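Local structure of anthranilate-CoA ligase (Stigmatella aurantiaca, 4WV3) at residues Glu100-Asp105 / Leu172-Gly177; His133-Gly138 / Gly144-Asn149. The protein is a ligase of the AMP-binding (ANL) enzyme family, built from a large N-terminal region and a smaller C-terminal domain. All blocks are in the same frame, centred on the assembly; numbering follows the deposited sequence.

Both contacts are partly buried and belong to the AMP-binding part of the chain, but they share no helix or strand. Contact 1, centred about 16 Å from the centre of the chain and so nearer its middle, lays a helix against the strand that runs into the ligand pocket, and side chains alone join the two. Contact 2, about 28 Å from the chain centre, lies at a sheet edge and adds the outermost strand through backbone hydrogen bonds, with aliphatic and aromatic side chains packed to either side. The centres of contact 1 and contact 2 are about 22 Å apart and the two do not touch. In the chain, helix 148-152 is followed by strand 169-175.

Contact 1: residues Glu100-Asp105 / Leu172-Gly177; sequences EYILRD and LNYSSG
Tyr174 carries this contact, reaching from strand 172-175 to Tyr101, Ile102 and Asp105 on helix 100-105. The polar link lies at the far end of its ring, where OH donates a hydrogen bond to Asp105 OD2 over 2.7 Å. The carboxylate oxygen lies at the ring edge, in the ring plane, and accepts through its anti lone pair, while the two flat groups are turned 76° apart. CB of Asp105 points toward the strand, and OD2 meets the hydroxyl. Its OD1 is hydrogen-bonded to His379 ND1, so both oxygens are gripped and the rotation of the group is fixed. Tyrosine suits the strand position because it joins a broad apolar ring to a hydroxyl able to reach an acidic partner.

The apolar part is a CH-pi contact. Ile102 CG2 sits over one face of the Tyr174 ring, 3.9 Å from its centroid and 28° off the normal. CG1 of the same residue lies nearer the rim, 4.1 Å from Tyr174 CG, and Ile102 CD1 reaches on to Tyr174 CB; the branched isoleucine thus follows the tyrosine from its stem to its ring. Tyr101 adds a looser aromatic touch, with CE2 4.4 Å from Tyr174 CE1.

Strand 169-175 leads into the serine- and glycine-rich loop, probably the phosphate-binding loop of ANL enzymes; Ser175, next to Tyr174, touches the bound 5'-O-[(S)-[(2-aminobenzoyl)oxy](hydroxy)phosphoryl]adenosine. The helix and strand segments run roughly antiparallel at 148°, their axes 10.8 Å apart, a gap spanned by the tyrosine. Val88 of strand 86-89 also packs on Tyr174, and Ile90 just beyond that strand touches Ile102, while strand 169-175 pairs with the antiparallel strand 183-188.

Contact 2: residues His133-Gly138 / Gly144-Asn149; sequences HIVVIG and GYLSFN
A five-stranded parallel sheet ends here in the short strand 146-147, set at its edge by two parallel beta bridges, Val135 with Leu146 and Val136 with Ser147. On its other side strand 133-137 pairs with strand 110-114. Two backbone bonds hold the incoming chain: Val136 N gives its hydrogen to Leu146 O at 2.7 Å, and Val136 O receives that of Phe148 N at 2.9 Å. The second bond comes from the first residue of helix 148-152, so the chain leaves the sheet and starts its helix while still bonded to the neighbouring strand. Ser147 stands at the N-cap position without a capping bond from its side chain.

Val135 and Leu146 project from one face of the sheet, with Val135 CG2 4.1 Å from Leu146 CB, and beta-branched valine suits the extended backbone here. Val135 CG1 also lies 3.9 Å from Phe148 CA. On the opposite face, which bears Val136 and Ser147, Val136 CG2 meets Tyr145 CB at 3.7 Å.

Tyr145 lies alongside Ile134, the two side chains pointing the same way, with Tyr145 CD1 3.8 Å from Ile134 CB. The phenol combines this apolar flank with a polar end, its OH being hydrogen-bonded to Glu122 of helix 118-122; Leu118 of that helix touches both Tyr145 and Val136. Phe148, wholly apolar, suits a buried place instead and reaches residues Glu72, Thr75 and Ser76 of helix 71-83. The first torsion of Phe148 (-173°) turns CG away from its amide nitrogen and carries the ring along the side chain of Ile137, where Ile137 CG1 rests 4.0 Å from both Phe148 CB and Phe148 CD1.

Contact 1: residues Glu100-Asp105 / Leu172-Gly177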
ATOM      1  N   GLU A 100      11.100 -18.032  -2.161  1.00 23.23           N
ATOM      2  CA  GLU A 100      10.953 -19.478  -2.046  1.00 19.34           C
ATOM      3  C   GLU A 100       9.794 -19.838  -1.124  1.00 16.03           C
ATOM      4  O   GLU A 100       9.040 -20.773  -1.397  1.00 14.23           O
ATOM      5  CB  GLU A 100      12.247 -20.113  -1.537  1.00 22.91           C
ATOM      6  CG  GLU A 100      12.186 -21.628  -1.431  1.00 30.32           C
ATOM      7  CD  GLU A 100      13.378 -22.211  -0.701  1.00 36.11           C
ATOM      8  OE1 GLU A 100      14.524 -21.972  -1.138  1.00 33.86           O
ATOM      9  OE2 GLU A 100      13.168 -22.904   0.316  1.00 36.01           O
ATOM     10  N   TYR A 101       9.657 -19.094  -0.031  1.00 16.58           N
ATOM     11  CA  TYR A 101       8.558 -19.310   0.904  1.00 17.94           C
ATOM     12  C   TYR A 101       7.212 -19.054   0.239  1.00 18.35           C
ATOM     13  O   TYR A 101       6.299 -19.872   0.336  1.00 19.11           O
ATOM     14  CB  TYR A 101       8.705 -18.415   2.136  1.00 18.68           C
ATOM     15  CG  TYR A 101       7.505 -18.459   3.058  1.00 23.42           C
ATOM     16  CD1 TYR A 101       7.329 -19.510   3.950  1.00 22.38           C
ATOM     17  CD2 TYR A 101       6.548 -17.452   3.035  1.00 16.99           C
ATOM     18  CE1 TYR A 101       6.234 -19.556   4.793  1.00 24.62           C
ATOM     19  CE2 TYR A 101       5.449 -17.490   3.874  1.00 27.46           C
ATOM     20  CZ  TYR A 101       5.297 -18.545   4.751  1.00 28.10           C
ATOM     21  OH  TYR A 101       4.206 -18.587   5.589  1.00 35.50           O
ATOM     22  N   ILE A 102       7.100 -17.914  -0.434  1.00 17.48           N
ATOM     23  CA  ILE A 102       5.853 -17.513  -1.079  1.00 18.76           C
ATOM     24  C   ILE A 102       5.384 -18.520  -2.126  1.00 13.64           C
ATOM     25  O   ILE A 102       4.243 -18.982  -2.085  1.00 15.38           O
ATOM     26  CB  ILE A 102       5.981 -16.118  -1.729  1.00 16.71           C
ATOM     27  CG1 ILE A 102       6.162 -15.047  -0.651  1.00 11.49           C
ATOM     28  CG2 ILE A 102       4.761 -15.808  -2.582  1.00 12.90           C
ATOM     29  CD1 ILE A 102       6.375 -13.656  -1.202  1.00 14.34           C
ATOM     30  N   LEU A 103       6.269 -18.865  -3.055  1.00 14.74           N
ATOM     31  CA  LEU A 103       5.920 -19.762  -4.152  1.00 16.73           C
ATOM     32  C   LEU A 103       5.557 -21.168  -3.678  1.00 17.62           C
ATOM     33  O   LEU A 103       4.728 -21.842  -4.289  1.00 19.66           O
ATOM     34  CB  LEU A 103       7.051 -19.819  -5.180  1.00 14.86           C
ATOM     35  CG  LEU A 103       7.338 -18.495  -5.890  1.00 16.88           C
ATOM     36  CD1 LEU A 103       8.428 -18.662  -6.936  1.00 17.71           C
ATOM     37  CD2 LEU A 103       6.067 -17.939  -6.515  1.00 13.82           C
ATOM     38  N   ARG A 104       6.179 -21.605  -2.588  1.00 17.05           N
ATOM     39  CA  ARG A 104       5.890 -22.917  -2.025  1.00 14.25           C
ATOM     40  C   ARG A 104       4.580 -22.888  -1.246  1.00 15.17           C
ATOM     41  O   ARG A 104       3.821 -23.856  -1.247  1.00 17.56           O
ATOM     42  CB  ARG A 104       7.025 -23.370  -1.106  1.00 20.10           C
ATOM     43  CG  ARG A 104       6.877 -24.795  -0.593  1.00 24.90           C
ATOM     44  CD  ARG A 104       7.760 -25.045   0.617  1.00 18.42           C
ATOM     45  NE  ARG A 104       9.119 -24.549   0.419  1.00 31.10           N
ATOM     46  CZ  ARG A 104      10.083 -25.231  -0.188  1.00 37.13           C
ATOM     47  NH1 ARG A 104       9.842 -26.444  -0.664  1.00 39.50           N
ATOM     48  NH2 ARG A 104      11.289 -24.699  -0.323  1.00 37.18           N
ATOM     49  N   ASP A 105       4.324 -21.765  -0.582  1.00 14.38           N
ATOM     50  CA  ASP A 105       3.150 -21.623   0.272  1.00 17.16           C
ATOM     51  C   ASP A 105       1.853 -21.558  -0.532  1.00 16.74           C
ATOM     52  O   ASP A 105       0.795 -21.956  -0.046  1.00 18.19           O
ATOM     53  CB  ASP A 105       3.291 -20.389   1.167  1.00 17.12           C
ATOM     54  CG  ASP A 105       2.185 -20.284   2.198  1.00 18.76           C
ATOM     55  OD1 ASP A 105       2.148 -21.121   3.124  1.00 15.19           O
ATOM     56  OD2 ASP A 105       1.360 -19.353   2.088  1.00 20.79           O
ATOM     57  N   LEU A 172      -4.145 -13.196  -4.052  1.00 13.64           N
ATOM     58  CA  LEU A 172      -3.444 -13.497  -2.811  1.00 10.51           C
ATOM     59  C   LEU A 172      -2.260 -12.551  -2.638  1.00 12.66           C
ATOM     60  O   LEU A 172      -1.291 -12.608  -3.397  1.00 12.79           O
ATOM     61  CB  LEU A 172      -2.969 -14.950  -2.808  1.00 10.14           C
ATOM     62  CG  LEU A 172      -2.153 -15.410  -1.598  1.00 12.10           C
ATOM     63  CD1 LEU A 172      -2.945 -15.221  -0.316  1.00 12.73           C
ATOM     64  CD2 LEU A 172      -1.732 -16.863  -1.761  1.00 11.23           C
ATOM     65  N   ASN A 173      -2.346 -11.677  -1.642  1.00 13.40           N
ATOM     66  CA  ASN A 173      -1.287 -10.708  -1.382  1.00 13.39           C
ATOM     67  C   ASN A 173      -0.509 -11.019  -0.112  1.00 12.77           C
ATOM     68  O   ASN A 173      -1.089 -11.164   0.964  1.00 13.24           O
ATOM     69  CB  ASN A 173      -1.860  -9.291  -1.310  1.00 13.30           C
ATOM     70  CG  ASN A 173      -2.341  -8.791  -2.655  1.00 16.91           C
ATOM     71  OD1 ASN A 173      -1.581  -8.184  -3.410  1.00 23.67           O
ATOM     72  ND2 ASN A 173      -3.607  -9.045  -2.963  1.00 10.07           N
ATOM     73  N   TYR A 174       0.809 -11.120  -0.246  1.00 19.06           N
ATOM     74  CA  TYR A 174       1.671 -11.414   0.892  1.00 17.74           C
ATOM     75  C   TYR A 174       2.180 -10.143   1.561  1.00 15.93           C
ATOM     76  O   TYR A 174       3.115  -9.503   1.080  1.00 16.34           O
ATOM     77  CB  TYR A 174       2.835 -12.313   0.471  1.00 13.29           C
ATOM     78  CG  TYR A 174       2.442 -13.764   0.323  1.00 16.07           C
ATOM     79  CD1 TYR A 174       2.556 -14.644   1.391  1.00 15.47           C
ATOM     80  CD2 TYR A 174       1.944 -14.252  -0.878  1.00 14.05           C
ATOM     81  CE1 TYR A 174       2.195 -15.970   1.266  1.00 18.60           C
ATOM     82  CE2 TYR A 174       1.579 -15.579  -1.014  1.00 14.59           C
ATOM     83  CZ  TYR A 174       1.707 -16.434   0.062  1.00 19.12           C
ATOM     84  OH  TYR A 174       1.347 -17.755  -0.063  1.00 15.18           O
ATOM     85  N   SER A 175       1.549  -9.788   2.676  1.00 20.73           N
ATOM     86  CA  SER A 175       1.915  -8.599   3.432  1.00 26.26           C
ATOM     87  C   SER A 175       3.096  -8.886   4.350  1.00 36.07           C
ATOM     88  O   SER A 175       3.047  -9.809   5.162  1.00 40.85           O
ATOM     89  CB  SER A 175       0.720  -8.112   4.254  1.00 24.90           C
ATOM     90  OG  SER A 175       1.062  -6.983   5.039  1.00 25.49           O
ATOM     91  N   SER A 176       4.154  -8.092   4.218  1.00 35.00           N
ATOM     92  CA  SER A 176       5.345  -8.255   5.045  1.00 41.90           C
ATOM     93  C   SER A 176       5.018  -8.077   6.524  1.00 45.02           C
ATOM     94  O   SER A 176       4.346  -7.120   6.912  1.00 36.44           O
ATOM     95  CB  SER A 176       6.430  -7.263   4.624  1.00 45.01           C
ATOM     96  OG  SER A 176       5.987  -5.926   4.779  1.00 40.85           O
ATOM     97  N   GLY A 177       5.494  -9.008   7.345  1.00 46.00           N
ATOM     98  CA  GLY A 177       5.223  -8.979   8.770  1.00 48.74           C
ATOM     99  C   GLY A 177       6.407  -8.515   9.599  1.00 54.97           C
ATOM    100  O   GLY A 177       7.358  -7.937   9.073  1.00 51.36           O
TER

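Contact 2: residues His133-Gly138 / Gly144-Asn149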
ATOM      1  N   HIS A 133       6.211 -24.235 -14.926  1.00 22.07           N
ATOM      2  CA  HIS A 133       6.453 -23.316 -16.030  1.00 23.86           C
ATOM      3  C   HIS A 133       6.798 -21.906 -15.563  1.00 20.92           C
ATOM      4  O   HIS A 133       6.068 -21.301 -14.780  1.00 22.12           O
ATOM      5  CB  HIS A 133       5.241 -23.272 -16.962  1.00 18.41           C
ATOM      6  CG  HIS A 133       4.822 -24.616 -17.470  1.00 21.47           C
ATOM      7  ND1 HIS A 133       3.672 -25.247 -17.047  1.00 20.35           N
ATOM      8  CD2 HIS A 133       5.405 -25.453 -18.361  1.00 15.66           C
ATOM      9  CE1 HIS A 133       3.562 -26.413 -17.660  1.00 21.60           C
ATOM     10  NE2 HIS A 133       4.601 -26.562 -18.462  1.00 20.98           N
ATOM     11  N   ILE A 134       7.918 -21.388 -16.056  1.00 18.50           N
ATOM     12  CA  ILE A 134       8.320 -20.019 -15.767  1.00 19.98           C
ATOM     13  C   ILE A 134       8.271 -19.168 -17.031  1.00 20.94           C
ATOM     14  O   ILE A 134       9.052 -19.375 -17.959  1.00 29.87           O
ATOM     15  CB  ILE A 134       9.737 -19.961 -15.171  1.00 18.62           C
ATOM     16  CG1 ILE A 134       9.781 -20.704 -13.835  1.00 25.14           C
ATOM     17  CG2 ILE A 134      10.182 -18.517 -14.994  1.00 16.90           C
ATOM     18  CD1 ILE A 134      11.140 -20.683 -13.167  1.00 26.25           C
ATOM     19  N   VAL A 135       7.341 -18.217 -17.066  1.00 16.13           N
ATOM     20  CA  VAL A 135       7.219 -17.304 -18.198  1.00 20.55           C
ATOM     21  C   VAL A 135       7.959 -16.004 -17.909  1.00 20.38           C
ATOM     22  O   VAL A 135       7.728 -15.363 -16.884  1.00 20.18           O
ATOM     23  CB  VAL A 135       5.748 -16.991 -18.521  1.00 20.35           C
ATOM     24  CG1 VAL A 135       5.661 -15.994 -19.664  1.00 21.48           C
ATOM     25  CG2 VAL A 135       4.999 -18.270 -18.862  1.00 21.35           C
ATOM     26  N   VAL A 136       8.848 -15.616 -18.818  1.00 19.53           N
ATOM     27  CA  VAL A 136       9.726 -14.476 -18.581  1.00 21.87           C
ATOM     28  C   VAL A 136       9.350 -13.243 -19.398  1.00 22.33           C
ATOM     29  O   VAL A 136       9.190 -13.316 -20.617  1.00 25.50           O
ATOM     30  CB  VAL A 136      11.200 -14.840 -18.855  1.00 24.27           C
ATOM     31  CG1 VAL A 136      12.098 -13.635 -18.624  1.00 17.40           C
ATOM     32  CG2 VAL A 136      11.625 -16.004 -17.975  1.00 20.68           C
ATOM     33  N   ILE A 137       9.210 -12.112 -18.712  1.00 23.06           N
ATOM     34  CA  ILE A 137       8.950 -10.837 -19.366  1.00 23.78           C
ATOM     35  C   ILE A 137      10.257 -10.082 -19.583  1.00 29.69           C
ATOM     36  O   ILE A 137      11.028  -9.883 -18.642  1.00 27.71           O
ATOM     37  CB  ILE A 137       8.015  -9.957 -18.523  1.00 20.47           C
ATOM     38  CG1 ILE A 137       6.710 -10.694 -18.218  1.00 19.97           C
ATOM     39  CG2 ILE A 137       7.741  -8.640 -19.232  1.00 19.01           C
ATOM     40  CD1 ILE A 137       5.845  -9.990 -17.200  1.00 17.25           C
ATOM     41  N   GLY A 138      10.497  -9.663 -20.823  1.00 31.07           N
ATOM     42  CA  GLY A 138      11.706  -8.940 -21.174  1.00 24.70           C
ATOM     43  C   GLY A 138      12.333  -9.438 -22.464  1.00 30.21           C
ATOM     44  O   GLY A 138      12.645  -8.653 -23.360  1.00 29.94           O
ATOM     45  N   GLY A 144      15.539 -21.336 -22.800  1.00 22.97           N
ATOM     46  CA  GLY A 144      15.317 -22.198 -21.653  1.00 33.80           C
ATOM     47  C   GLY A 144      14.001 -21.907 -20.958  1.00 43.58           C
ATOM     48  O   GLY A 144      13.538 -22.691 -20.129  1.00 47.84           O
ATOM     49  N   TYR A 145      13.397 -20.773 -21.296  1.00 44.04           N
ATOM     50  CA  TYR A 145      12.124 -20.381 -20.705  1.00 37.83           C
ATOM     51  C   TYR A 145      11.143 -19.902 -21.764  1.00 37.27           C
ATOM     52  O   TYR A 145      11.523 -19.628 -22.901  1.00 40.87           O
ATOM     53  CB  TYR A 145      12.326 -19.273 -19.672  1.00 34.72           C
ATOM     54  CG  TYR A 145      13.204 -19.663 -18.509  1.00 37.01           C
ATOM     55  CD1 TYR A 145      12.716 -20.463 -17.485  1.00 37.42           C
ATOM     56  CD2 TYR A 145      14.518 -19.223 -18.429  1.00 37.75           C
ATOM     57  CE1 TYR A 145      13.515 -20.822 -16.416  1.00 34.11           C
ATOM     58  CE2 TYR A 145      15.324 -19.576 -17.366  1.00 39.20           C
ATOM     59  CZ  TYR A 145      14.818 -20.375 -16.362  1.00 38.10           C
ATOM     60  OH  TYR A 145      15.617 -20.728 -15.300  1.00 49.81           O
ATOM     61  N   LEU A 146       9.876 -19.807 -21.377  1.00 33.30           N
ATOM     62  CA  LEU A 146       8.863 -19.218 -22.236  1.00 28.27           C
ATOM     63  C   LEU A 146       8.933 -17.702 -22.125  1.00 30.77           C
ATOM     64  O   LEU A 146       8.826 -17.148 -21.031  1.00 27.43           O
ATOM     65  CB  LEU A 146       7.469 -19.698 -21.832  1.00 27.95           C
ATOM     66  CG  LEU A 146       7.165 -21.189 -21.979  1.00 29.00           C
ATOM     67  CD1 LEU A 146       5.755 -21.488 -21.498  1.00 25.92           C
ATOM     68  CD2 LEU A 146       7.349 -21.633 -23.421  1.00 35.62           C
ATOM     69  N   SER A 147       9.125 -17.034 -23.257  1.00 29.52           N
ATOM     70  CA  SER A 147       9.103 -15.579 -23.286  1.00 25.83           C
ATOM     71  C   SER A 147       7.657 -15.115 -23.405  1.00 24.40           C
ATOM     72  O   SER A 147       6.857 -15.748 -24.091  1.00 26.65           O
ATOM     73  CB  SER A 147       9.935 -15.048 -24.454  1.00 28.52           C
ATOM     74  OG  SER A 147      10.054 -13.639 -24.389  1.00 50.19           O
ATOM     75  N   PHE A 148       7.334 -14.013 -22.735  1.00 25.99           N
ATOM     76  CA  PHE A 148       5.954 -13.535 -22.632  1.00 24.82           C
ATOM     77  C   PHE A 148       5.257 -13.349 -23.980  1.00 28.45           C
ATOM     78  O   PHE A 148       4.171 -13.889 -24.199  1.00 26.93           O
ATOM     79  CB  PHE A 148       5.899 -12.235 -21.825  1.00 21.51           C
ATOM     80  CG  PHE A 148       4.504 -11.765 -21.527  1.00 26.76           C
ATOM     81  CD1 PHE A 148       3.796 -12.291 -20.458  1.00 23.38           C
ATOM     82  CD2 PHE A 148       3.902 -10.795 -22.312  1.00 22.44           C
ATOM     83  CE1 PHE A 148       2.512 -11.861 -20.180  1.00 21.15           C
ATOM     84  CE2 PHE A 148       2.619 -10.361 -22.039  1.00 22.01           C
ATOM     85  CZ  PHE A 148       1.923 -10.895 -20.971  1.00 20.20           C
ATOM     86  N   ASN A 149       5.879 -12.590 -24.877  1.00 24.02           N
ATOM     87  CA  ASN A 149       5.291 -12.309 -26.186  1.00 23.63           C
ATOM     88  C   ASN A 149       5.074 -13.556 -27.041  1.00 31.60           C
ATOM     89  O   ASN A 149       4.033 -13.701 -27.684  1.00 34.44           O
ATOM     90  CB  ASN A 149       6.127 -11.282 -26.951  1.00 25.50           C
ATOM     91  CG  ASN A 149       5.943  -9.872 -26.423  1.00 27.90           C
ATOM     92  OD1 ASN A 149       4.921  -9.555 -25.814  1.00 36.09           O
ATOM     93  ND2 ASN A 149       6.930  -9.018 -26.659  1.00 32.65           N
TER